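Local coordinates for protein threonine synthase (Brucella melitensis bv. 1, PDB 4F4F) that probably catalyses the pyridoxal-phosphate-dependent conversion of O-phospho-L-homoserine and water to L-threonine and phosphate, the last step of threonine biosynthesis, at residues A[10-15]-A[334-339]; A[78-83]-A[125-130]; A[193-198]-A[451-456]. All coordinates share one frame; numbering follows the deposited sequence.

Contact 1. Residues A[10-15]-A[334-339]; sequences STRGEA and AAVRGL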
loop_
_atom_site.group_PDB
_atom_site.type_symbol
_atom_site.label_atom_id
_atom_site.label_comp_id
_atom_site.label_asym_id
_atom_site.label_seq_id
_atom_site.Cartn_x
_atom_site.Cartn_y
_atom_site.Cartn_z
ATOM N N SER A 10 16.274 -11.657 -2.653
ATOM C CA SER A 10 16.186 -10.392 -3.366
ATOM C C SER A 10 15.926 -10.577 -4.837
ATOM O O SER A 10 16.518 -11.464 -5.503
ATOM C CB SER A 10 17.501 -9.605 -3.202
ATOM O OG SER A 10 17.471 -8.412 -3.938
ATOM N N THR A 11 15.128 -9.682 -5.381
ATOM C CA THR A 11 15.014 -9.557 -6.818
ATOM C C THR A 11 16.330 -9.348 -7.598
ATOM O O THR A 11 16.327 -9.547 -8.821
ATOM C CB THR A 11 14.045 -8.425 -7.197
ATOM O OG1 THR A 11 14.505 -7.185 -6.633
ATOM C CG2 THR A 11 12.566 -8.763 -6.732
ATOM N N ARG A 12 17.412 -8.915 -6.947
ATOM C CA ARG A 12 18.666 -8.673 -7.644
ATOM C C ARG A 12 19.709 -9.757 -7.374
ATOM O O ARG A 12 20.868 -9.673 -7.821
ATOM C CB ARG A 12 19.186 -7.241 -7.373
ATOM C CG ARG A 12 18.199 -6.239 -8.005
ATOM C CD ARG A 12 18.689 -4.792 -8.086
ATOM N NE ARG A 12 17.529 -3.903 -8.256
ATOM C CZ ARG A 12 17.600 -2.584 -8.358
ATOM N NH1 ARG A 12 18.781 -1.977 -8.280
ATOM N NH2 ARG A 12 16.479 -1.874 -8.489
ATOM N N GLY A 13 19.284 -10.782 -6.648
ATOM C CA GLY A 13 20.023 -12.054 -6.534
ATOM C C GLY A 13 21.314 -12.146 -5.729
ATOM O O GLY A 13 21.948 -13.210 -5.752
ATOM N N GLU A 14 21.747 -11.075 -5.073
ATOM C CA GLU A 14 23.058 -11.097 -4.392
ATOM C C GLU A 14 23.002 -10.476 -3.016
ATOM O O GLU A 14 23.962 -9.856 -2.583
ATOM C CB GLU A 14 24.089 -10.301 -5.193
ATOM C CG GLU A 14 24.070 -10.641 -6.653
ATOM C CD GLU A 14 25.201 -10.011 -7.405
ATOM O OE1 GLU A 14 25.237 -8.779 -7.572
ATOM O OE2 GLU A 14 26.037 -10.806 -7.828
ATOM N N ALA A 15 21.883 -10.609 -2.347
ATOM C CA ALA A 15 21.715 -10.095 -1.011
ATOM C C ALA A 15 21.569 -11.312 -0.093
ATOM O O ALA A 15 21.192 -12.366 -0.532
ATOM C CB ALA A 15 20.472 -9.214 -0.945
ATOM N N ALA A 334 19.980 -11.568 -12.865
ATOM C CA ALA A 334 20.794 -10.825 -13.823
ATOM C C ALA A 334 19.906 -10.009 -14.792
ATOM O O ALA A 334 20.195 -8.848 -15.075
ATOM C CB ALA A 334 21.728 -11.761 -14.579
ATOM N N ALA A 335 18.821 -10.598 -15.285
ATOM C CA ALA A 335 17.927 -9.848 -16.183
ATOM C C ALA A 335 17.348 -8.635 -15.478
ATOM O O ALA A 335 17.268 -7.548 -16.061
ATOM C CB ALA A 335 16.802 -10.707 -16.763
ATOM N N VAL A 336 16.939 -8.815 -14.233
ATOM C CA VAL A 336 16.325 -7.708 -13.481
ATOM C C VAL A 336 17.349 -6.598 -13.252
ATOM O O VAL A 336 17.036 -5.401 -13.406
ATOM C CB VAL A 336 15.749 -8.188 -12.146
ATOM C CG1 VAL A 336 15.408 -7.015 -11.229
ATOM C CG2 VAL A 336 14.516 -9.035 -12.408
ATOM N N ARG A 337 18.574 -6.983 -12.882
ATOM C CA ARG A 337 19.633 -5.999 -12.654
ATOM C C ARG A 337 19.798 -5.159 -13.917
ATOM O O ARG A 337 19.955 -3.944 -13.856
ATOM C CB ARG A 337 20.968 -6.693 -12.271
ATOM C CG ARG A 337 21.094 -7.139 -10.804
ATOM C CD ARG A 337 22.541 -7.480 -10.364
ATOM N NE ARG A 337 23.152 -8.526 -11.191
ATOM C CZ ARG A 337 23.073 -9.837 -10.981
ATOM N NH1 ARG A 337 22.413 -10.338 -9.957
ATOM N NH2 ARG A 337 23.654 -10.670 -11.831
ATOM N N GLY A 338 19.793 -5.839 -15.066
ATOM C CA GLY A 338 20.013 -5.176 -16.331
ATOM C C GLY A 338 18.950 -4.135 -16.606
ATOM O O GLY A 338 19.261 -3.044 -17.024
ATOM N N LEU A 339 17.697 -4.504 -16.404
ATOM C CA LEU A 339 16.588 -3.591 -16.674
ATOM C C LEU A 339 16.639 -2.381 -15.746
ATOM O O LEU A 339 16.463 -1.258 -16.207
ATOM C CB LEU A 339 15.255 -4.314 -16.516
ATOM C CG LEU A 339 14.951 -5.456 -17.500
ATOM C CD1 LEU A 339 13.575 -6.005 -17.111
ATOM C CD2 LEU A 339 14.992 -4.959 -18.945
#
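R337, on helix 333-346, reaches over to R12 in the type I beta turn S10-G13, which begins at the last residue of strand 8-10; S10 OG, accepting from R12 N, adds an ST turn. The two arginines meet along their aliphatic parts, R12 CB standing 3.9 Å from R337 CG, while their guanidinium planes are turned 62° from each other. Beyond CG they part. The R12 chain runs out extended to a salt bridge with E322. R337 instead bends at chi3, which folds its guanidinium back over A334, one turn earlier. There E14 crosses it at about a right angle, its carboxylate stacked over one guanidinium face but displaced toward its rim, the planes 26° apart; E14 OE1 is 4.0 Å from R337 NH1 but well out of the guanidinium plane, so any attraction is probably of charge alone. A334 CA lies against the opposite face. V336 sets CB and CG1 equally close to T11 O, a buried carbonyl oxygen with no polar partner, CG1 at 3.6 Å. At the guanidinium edge, R337 NH1 donates to R12 O at 2.7 Å, the oxygen lying in the guanidinium plane but the nitrogen 37° out of the carbonyl plane.

Contact 2. Residues A[78-83]-A[125-130]; sequences ERMVRE and ARMMDY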
loop_
_atom_site.group_PDB
_atom_site.type_symbol
_atom_site.label_atom_id
_atom_site.label_comp_id
_atom_site.label_asym_id
_atom_site.label_seq_id
_atom_site.Cartn_x
_atom_site.Cartn_y
_atom_site.Cartn_z
ATOM N N GLU A 78 -2.002 -14.019 16.748
ATOM C CA GLU A 78 -3.459 -13.820 17.024
ATOM C C GLU A 78 -3.768 -13.001 18.295
ATOM O O GLU A 78 -4.679 -13.394 19.178
ATOM C CB GLU A 78 -4.181 -15.135 17.317
ATOM C CG GLU A 78 -5.657 -14.873 17.578
ATOM C CD GLU A 78 -6.446 -16.080 17.985
ATOM O OE1 GLU A 78 -7.585 -15.867 18.454
ATOM O OE2 GLU A 78 -5.950 -17.218 17.854
ATOM N N ARG A 79 -2.943 -12.035 18.547
ATOM C CA ARG A 79 -3.336 -10.906 19.330
ATOM C C ARG A 79 -3.129 -9.738 18.376
ATOM O O ARG A 79 -3.958 -8.890 18.257
ATOM C CB ARG A 79 -2.411 -10.824 20.523
ATOM C CG ARG A 79 -2.556 -9.649 21.458
ATOM C CD ARG A 79 -1.394 -9.738 22.453
ATOM N NE ARG A 79 -0.262 -8.867 22.101
ATOM C CZ ARG A 79 0.698 -9.072 21.178
ATOM N NH1 ARG A 79 1.639 -8.144 21.024
ATOM N NH2 ARG A 79 0.758 -10.140 20.392
ATOM N N MET A 80 -2.010 -9.722 17.674
ATOM C CA MET A 80 -1.648 -8.530 16.923
ATOM C C MET A 80 -2.535 -8.380 15.656
ATOM O O MET A 80 -2.925 -7.276 15.310
ATOM C CB MET A 80 -0.147 -8.506 16.629
ATOM C CG MET A 80 0.365 -9.506 15.612
ATOM S SD MET A 80 2.187 -9.409 15.482
ATOM C CE MET A 80 2.819 -9.985 17.036
ATOM N N VAL A 81 -2.915 -9.497 15.037
ATOM C CA VAL A 81 -3.856 -9.468 13.895
ATOM C C VAL A 81 -5.234 -9.003 14.389
ATOM O O VAL A 81 -5.847 -8.117 13.811
ATOM C CB VAL A 81 -3.910 -10.827 13.155
ATOM C CG1 VAL A 81 -4.987 -10.810 12.091
ATOM C CG2 VAL A 81 -2.573 -11.164 12.520
ATOM N N ARG A 82 -5.672 -9.532 15.539
ATOM C CA ARG A 82 -6.960 -9.131 16.139
ATOM C C ARG A 82 -6.948 -7.641 16.454
ATOM O O ARG A 82 -7.907 -6.946 16.170
ATOM C CB ARG A 82 -7.217 -9.943 17.424
ATOM C CG ARG A 82 -8.609 -9.893 18.036
ATOM C CD ARG A 82 -8.957 -11.153 18.899
ATOM N NE ARG A 82 -8.708 -12.458 18.208
ATOM C CZ ARG A 82 -9.477 -13.028 17.243
ATOM N NH1 ARG A 82 -9.105 -14.191 16.688
ATOM N NH2 ARG A 82 -10.612 -12.474 16.803
ATOM N N GLU A 83 -5.861 -7.156 17.041
ATOM C CA GLU A 83 -5.758 -5.733 17.420
ATOM C C GLU A 83 -5.668 -4.815 16.184
ATOM O O GLU A 83 -6.336 -3.786 16.133
ATOM C CB GLU A 83 -4.591 -5.508 18.394
ATOM C CG GLU A 83 -4.900 -6.163 19.739
ATOM C CD GLU A 83 -3.807 -6.028 20.788
ATOM O OE1 GLU A 83 -2.698 -5.560 20.441
ATOM O OE2 GLU A 83 -4.087 -6.430 21.955
ATOM N N ALA A 125 2.984 -2.232 11.808
ATOM C CA ALA A 125 3.509 -1.520 12.996
ATOM C C ALA A 125 3.554 -2.464 14.228
ATOM O O ALA A 125 4.527 -2.420 15.005
ATOM C CB ALA A 125 2.737 -0.241 13.279
ATOM N N ARG A 126 2.569 -3.358 14.344
ATOM C CA ARG A 126 2.511 -4.324 15.443
ATOM C C ARG A 126 3.494 -5.468 15.278
ATOM O O ARG A 126 4.113 -5.891 16.249
ATOM C CB ARG A 126 1.073 -4.852 15.645
ATOM C CG ARG A 126 0.131 -3.771 16.126
ATOM C CD ARG A 126 -1.333 -4.161 16.233
ATOM N NE ARG A 126 -2.132 -3.148 16.935
ATOM C CZ ARG A 126 -2.626 -2.046 16.357
ATOM N NH1 ARG A 126 -2.402 -1.786 15.066
ATOM N NH2 ARG A 126 -3.340 -1.192 17.052
ATOM N N MET A 127 3.667 -5.957 14.060
ATOM C CA MET A 127 4.655 -6.994 13.793
ATOM C C MET A 127 6.042 -6.449 14.106
ATOM O O MET A 127 6.852 -7.117 14.733
ATOM C CB MET A 127 4.589 -7.466 12.326
ATOM C CG MET A 127 3.299 -8.198 12.008
ATOM S SD MET A 127 3.341 -9.069 10.456
ATOM C CE MET A 127 3.560 -7.753 9.240
ATOM N N MET A 128 6.311 -5.218 13.650
ATOM C CA MET A 128 7.596 -4.593 13.884
ATOM C C MET A 128 7.825 -4.393 15.384
ATOM O O MET A 128 8.917 -4.632 15.869
ATOM C CB MET A 128 7.716 -3.272 13.142
ATOM C CG MET A 128 9.095 -2.629 13.290
ATOM S SD MET A 128 9.290 -1.072 12.369
ATOM C CE MET A 128 8.766 -1.543 10.722
ATOM N N ASP A 129 6.797 -3.974 16.116
ATOM C CA ASP A 129 6.926 -3.764 17.576
ATOM C C ASP A 129 7.342 -5.070 18.280
ATOM O O ASP A 129 8.176 -5.078 19.186
ATOM C CB ASP A 129 5.590 -3.271 18.116
ATOM C CG ASP A 129 5.722 -2.268 19.233
ATOM O OD1 ASP A 129 6.587 -1.375 19.176
ATOM O OD2 ASP A 129 4.874 -2.318 20.131
ATOM N N TYR A 130 6.783 -6.172 17.801
ATOM C CA TYR A 130 7.037 -7.486 18.350
ATOM C C TYR A 130 8.469 -7.928 18.025
ATOM O O TYR A 130 9.193 -8.398 18.914
ATOM C CB TYR A 130 6.009 -8.528 17.855
ATOM C CG TYR A 130 6.329 -9.892 18.378
ATOM C CD1 TYR A 130 7.164 -10.737 17.658
ATOM C CD2 TYR A 130 5.862 -10.319 19.624
ATOM C CE1 TYR A 130 7.493 -11.991 18.143
ATOM C CE2 TYR A 130 6.197 -11.573 20.123
ATOM C CZ TYR A 130 7.020 -12.395 19.370
ATOM O OH TYR A 130 7.406 -13.650 19.825
#
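M80 packs across R126, M127 and Y130 where helix 74-86 lies nearly antiparallel to helix 117-134, the axes of the two short segments 9.8 Å apart at closest, their N-to-C directions 150° apart. Followed outward, the M80 side chain meets a different residue at almost every step. Its CB stands 4.0 Å from R126 CB, close to where the two backbones come nearest. With chi1 at 71°, CG sits between the backbone N and the carbonyl carbon, and the chain then runs on toward the neighbouring helix. SD rests against M127, 3.8 Å from its CG and equally near its CA; the two methionine side chains cross at about a right angle, and the M127 end leads off toward F20 and L24 of helix 20-26. A bend at chi3 (67°) then swings the methyl to Y130, where M80 CE lies 3.6 Å from Y130 CB and comes almost as near to CG, at the root of the ring and oblique to it. I72, in the loop before helix 74-86, also touches M80.

On the outer side R126 stretches back the other way, extended from CG to NE, along the M80-E83 turn. Its CD passes 3.6 Å from M80 O, NE lies 3.7 Å from E83 CB, and E83 O stands over the centre of one guanidinium face. E83 OE1 is 4.3 Å from R126 NE, beyond a salt bridge, and R126 NH1 donates instead to Q122 of its own helix.

No hydrogen bond joins the two segments. Cohesion therefore comes from packing of the buried M80 and M127 side chains, with methylenes of R126 and E83 alongside, and at most a modest electrostatic contribution from the E83-R126 pair on the exposed side.

Contact 3. Residues A[193-198]-A[451-456]; sequences LSIEGN and LHNELK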
loop_
_atom_site.group_PDB
_atom_site.type_symbol
_atom_site.label_atom_id
_atom_site.label_comp_id
_atom_site.label_asym_id
_atom_site.label_seq_id
_atom_site.Cartn_x
_atom_site.Cartn_y
_atom_site.Cartn_z
ATOM N N LEU A 193 6.158 16.986 12.034
ATOM C CA LEU A 193 7.103 18.034 11.771
ATOM C C LEU A 193 6.665 18.760 10.514
ATOM O O LEU A 193 6.722 18.195 9.440
ATOM C CB LEU A 193 8.524 17.431 11.578
ATOM C CG LEU A 193 9.121 16.667 12.765
ATOM C CD1 LEU A 193 10.562 16.232 12.533
ATOM C CD2 LEU A 193 8.998 17.494 14.049
ATOM N N SER A 194 6.210 19.998 10.677
ATOM C CA SER A 194 5.725 20.849 9.609
ATOM C C SER A 194 6.924 21.662 9.119
ATOM O O SER A 194 7.321 22.659 9.738
ATOM C CB SER A 194 4.590 21.732 10.166
ATOM O OG SER A 194 3.974 22.563 9.195
ATOM N N ILE A 195 7.504 21.229 8.001
ATOM C CA ILE A 195 8.728 21.828 7.455
ATOM C C ILE A 195 8.378 23.082 6.643
ATOM O O ILE A 195 7.453 23.065 5.816
ATOM C CB ILE A 195 9.491 20.795 6.575
ATOM C CG1 ILE A 195 9.729 19.484 7.370
ATOM C CG2 ILE A 195 10.794 21.400 5.988
ATOM C CD1 ILE A 195 10.483 19.677 8.684
ATOM N N GLU A 196 9.119 24.165 6.860
ATOM C CA GLU A 196 8.978 25.388 6.068
ATOM C C GLU A 196 9.709 25.151 4.738
ATOM O O GLU A 196 10.836 25.610 4.518
ATOM C CB GLU A 196 9.451 26.626 6.863
ATOM C CG GLU A 196 8.727 26.740 8.223
ATOM C CD GLU A 196 8.447 28.147 8.727
ATOM O OE1 GLU A 196 7.549 28.783 8.163
ATOM O OE2 GLU A 196 9.118 28.653 9.682
ATOM N N GLY A 197 9.032 24.373 3.892
ATOM C CA GLY A 197 9.499 23.953 2.568
ATOM C C GLY A 197 8.418 23.081 1.922
ATOM O O GLY A 197 7.342 22.871 2.502
ATOM N N ASN A 198 8.673 22.610 0.698
ATOM C CA ASN A 198 7.677 21.859 -0.040
ATOM C C ASN A 198 7.901 20.366 0.163
ATOM O O ASN A 198 8.782 19.955 0.930
ATOM C CB ASN A 198 7.675 22.253 -1.536
ATOM C CG ASN A 198 9.014 22.077 -2.188
ATOM O OD1 ASN A 198 9.798 21.199 -1.820
ATOM N ND2 ASN A 198 9.291 22.904 -3.171
ATOM N N LEU A 451 9.502 23.471 11.730
ATOM C CA LEU A 451 10.975 23.492 11.626
ATOM C C LEU A 451 11.385 24.008 10.266
ATOM O O LEU A 451 10.724 23.696 9.274
ATOM C CB LEU A 451 11.605 22.103 11.801
ATOM C CG LEU A 451 11.334 21.388 13.113
ATOM C CD1 LEU A 451 11.881 19.971 13.022
ATOM C CD2 LEU A 451 11.973 22.166 14.239
ATOM N N HIS A 452 12.459 24.807 10.234
ATOM C CA HIS A 452 13.113 25.169 9.000
ATOM C C HIS A 452 13.687 24.007 8.252
ATOM O O HIS A 452 13.990 22.943 8.821
ATOM C CB HIS A 452 14.187 26.260 9.243
ATOM C CG HIS A 452 13.608 27.648 9.394
ATOM N ND1 HIS A 452 14.106 28.555 10.230
ATOM C CD2 HIS A 452 12.519 28.248 8.789
ATOM C CE1 HIS A 452 13.384 29.694 10.163
ATOM N NE2 HIS A 452 12.408 29.508 9.288
ATOM N N ASN A 453 13.862 24.215 6.947
ATOM C CA ASN A 453 14.265 23.160 6.018
ATOM C C ASN A 453 15.803 23.011 6.046
ATOM O O ASN A 453 16.500 23.527 5.190
ATOM C CB ASN A 453 13.741 23.533 4.629
ATOM C CG ASN A 453 14.259 22.639 3.520
ATOM O OD1 ASN A 453 14.635 21.473 3.747
ATOM N ND2 ASN A 453 14.248 23.176 2.295
ATOM N N GLU A 454 16.312 22.398 7.105
ATOM C CA GLU A 454 17.769 22.242 7.317
ATOM C C GLU A 454 17.983 20.895 7.984
ATOM O O GLU A 454 17.337 20.592 9.006
ATOM C CB GLU A 454 18.352 23.356 8.199
ATOM C CG GLU A 454 18.100 24.756 7.629
ATOM C CD GLU A 454 18.573 25.920 8.499
ATOM O OE1 GLU A 454 19.621 25.797 9.178
ATOM O OE2 GLU A 454 17.898 26.984 8.458
ATOM N N LEU A 455 18.904 20.114 7.434
ATOM C CA LEU A 455 19.136 18.762 7.918
ATOM C C LEU A 455 19.515 18.692 9.401
ATOM O O LEU A 455 18.967 17.855 10.106
ATOM C CB LEU A 455 20.178 18.023 7.058
ATOM C CG LEU A 455 20.516 16.596 7.501
ATOM C CD1 LEU A 455 19.259 15.738 7.580
ATOM C CD2 LEU A 455 21.541 15.995 6.544
ATOM N N LYS A 456 20.419 19.565 9.858
ATOM C CA LYS A 456 20.853 19.589 11.274
ATOM C C LYS A 456 19.721 19.938 12.263
ATOM O O LYS A 456 19.675 19.415 13.381
ATOM C CB LYS A 456 22.033 20.588 11.489
HETATM O O HOH W 1 13.130 26.668 5.940
HETATM O O HOH W 2 12.623 25.819 2.280
#
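L451 pairs with I195 in parallel register, placing strand 449-452 beside strand 190-196 as an outermost strand of a five-stranded parallel sheet. Two backbone hydrogen bonds join the edges: L451 N donates to S194 O (3.1 Å), and L451 O accepts from E196 N (2.9 Å). The same L451 oxygen receives a CA-H...O contact from I195 CA at 3.3 Å.

Apolar contacts gather on the face that carries I195 and L451. L451 CD1 nestles against the branched end of L193, 3.9 Å from its CD2, while I195 CD1 turns to L451 CB. I195 CG2 meets N453 CB at 3.9 Å. Y461 of helix 455-465 packs on both L193 and L451.

Polar side chains occupy the other face. The E196 carboxylate and H452 ring planes are only 6° apart; E196 OE2 lies 3.4 Å from H452 NE2, but the angle is too poor for a hydrogen bond.

Water mediates the last group. One molecule donates to E196 O and accepts from N453 N, and a second donates to the same oxygen and accepts from N453 ND2 (3.1 Å).

Direct strand bonding thus gives way to solvent as the segments separate: E196 O, with two water donors, is tied to both the backbone and the side chain of N453.

In the fold
All three contacts are partly buried and separate, their centres 32 to 36 Å apart. Contact 2 lies nearest the chain centre (about 18 Å between centres), contact 3 farthest (about 26 Å). They join a loop to a helix (contact 1), two helices (contact 2) and two strands of a parallel sheet (contact 3). Contacts 1 and 2 tie the N-terminal family region to the pyridoxal-phosphate enzyme region, contact 3 the latter to the C-terminal region. Apolar side chains fill the inner side of contacts 2 and 3; contact 1 also buries polar atoms of T11. Side chain to backbone bonding marks contact 1, packing without hydrogen bonds across it contact 2, backbone pairing and bridging waters contact 3.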